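Local coordinates for 2-hydroxyethylphosphonate dioxygenase (Streptomyces viridochromogenes, PDB 4YAR), which uses non-heme iron and O2 to convert 2-hydroxyethylphosphonate to hydroxymethylphosphonate and formate on the route to the antibiotic bialaphos, at residues Val234-Leu237 / Phe238-Arg241. The protein carries 1 engineered substitution. Sequence-based numbering, arbitrary orientation.
Sequences VLDL and FLAR
With chi1 at -179°, V234 sets CG1 trans to its own backbone N and leans it toward the C-terminal end of the helix, while F238, one turn on, tips its ring back toward the N-terminal end with CG beside its backbone N (chi1 -66°). The methyl therefore comes in over one face of the ring, 3.9 Å from V234 CG1 to the F238 ring centroid, as a CH-pi contact displaced toward the rim; its closest ring atom is F238 CZ, 3.6 Å from V234 CG1. Both side chains leave the same flank of the helix and run alongside each other. On the next strip, L235 and L239 cross at a slant, L235 CD1 lying 3.8 Å from L239 CD2. The backbone bonds follow the alpha-helical i to i+4 pattern: F238 N bonds to V234 O at 3.0 Å, L239 N to L235 O at 2.8 Å, and D236 O and L237 O take up A240 N and R241 N. Outside this turn, F285 meets the F238 ring with the planes at about 50°, while L235 packs on L260, L264 and L279, and L239 on A249 and L283. D236 OD1 forms a salt bridge with R246 NE. This is the i/i+4 apolar stripe of an amphipathic helix: L235 and L239 face the core, V234 and F238 its margin, in helix 231-241, consistent with the opening helix of a cro/C1-type fold, leading into the probable helix-turn-helix of residues 245-265.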
# COMPACT_ATOMS: atom_id res chain seq x y z
N VAL A 234 -7.88 2.11 24.43
CA VAL A 234 -7.89 3.25 23.53
C VAL A 234 -8.77 4.41 24.07
O VAL A 234 -8.33 5.59 24.08
CB VAL A 234 -8.24 2.85 22.07
CG1 VAL A 234 -8.20 4.09 21.17
CG2 VAL A 234 -7.25 1.82 21.54
N LEU A 235 -9.99 4.13 24.51
CA LEU A 235 -10.86 5.19 24.98
C LEU A 235 -10.18 5.94 26.15
O LEU A 235 -10.23 7.15 26.25
CB LEU A 235 -12.21 4.63 25.45
CG LEU A 235 -13.12 5.66 26.08
CD1 LEU A 235 -13.52 6.80 25.18
CD2 LEU A 235 -14.41 5.07 26.69
N ASP A 236 -9.50 5.23 27.01
CA ASP A 236 -8.90 5.90 28.18
C ASP A 236 -7.77 6.84 27.77
O ASP A 236 -7.55 7.86 28.40
CB ASP A 236 -8.33 4.88 29.16
CG ASP A 236 -9.38 4.23 30.01
OD1 ASP A 236 -10.44 4.76 30.19
OD2 ASP A 236 -9.09 3.14 30.51
N LEU A 237 -7.11 6.52 26.69
CA LEU A 237 -6.07 7.45 26.17
C LEU A 237 -6.80 8.67 25.54
O LEU A 237 -6.35 9.82 25.68
CB LEU A 237 -5.22 6.75 25.17
CG LEU A 237 -4.31 5.68 25.79
CD1 LEU A 237 -3.67 4.82 24.69
CD2 LEU A 237 -3.28 6.35 26.70
N PHE A 238 -7.92 8.43 24.84
CA PHE A 238 -8.71 9.55 24.32
C PHE A 238 -9.24 10.47 25.44
O PHE A 238 -9.28 11.71 25.31
CB PHE A 238 -9.87 9.13 23.52
CG PHE A 238 -9.55 8.43 22.23
CD1 PHE A 238 -8.26 8.34 21.71
CD2 PHE A 238 -10.58 7.98 21.46
CE1 PHE A 238 -8.03 7.69 20.52
CE2 PHE A 238 -10.37 7.34 20.26
CZ PHE A 238 -9.08 7.27 19.76
N LEU A 239 -9.64 9.88 26.54
CA LEU A 239 -10.21 10.69 27.61
C LEU A 239 -9.11 11.51 28.31
O LEU A 239 -9.30 12.71 28.55
CB LEU A 239 -11.01 9.81 28.59
CG LEU A 239 -12.20 9.10 27.98
CD1 LEU A 239 -12.95 8.31 29.11
CD2 LEU A 239 -13.10 10.01 27.22
N ALA A 240 -8.00 10.86 28.66
CA ALA A 240 -6.80 11.56 29.19
C ALA A 240 -6.33 12.71 28.34
O ALA A 240 -6.00 13.81 28.84
CB ALA A 240 -5.68 10.57 29.45
N ARG A 241 -6.41 12.51 27.02
CA ARG A 241 -6.09 13.54 26.12
C ARG A 241 -6.89 14.79 26.35
O ARG A 241 -6.38 15.89 26.19
CB ARG A 241 -6.24 13.08 24.66
CG ARG A 241 -5.77 14.08 23.65
CD ARG A 241 -4.40 13.77 23.17
NE ARG A 241 -3.95 14.57 22.01
CZ ARG A 241 -2.90 15.39 22.03
NH1 ARG A 241 -2.30 15.69 23.18
NH2 ARG A 241 -2.52 16.01 20.93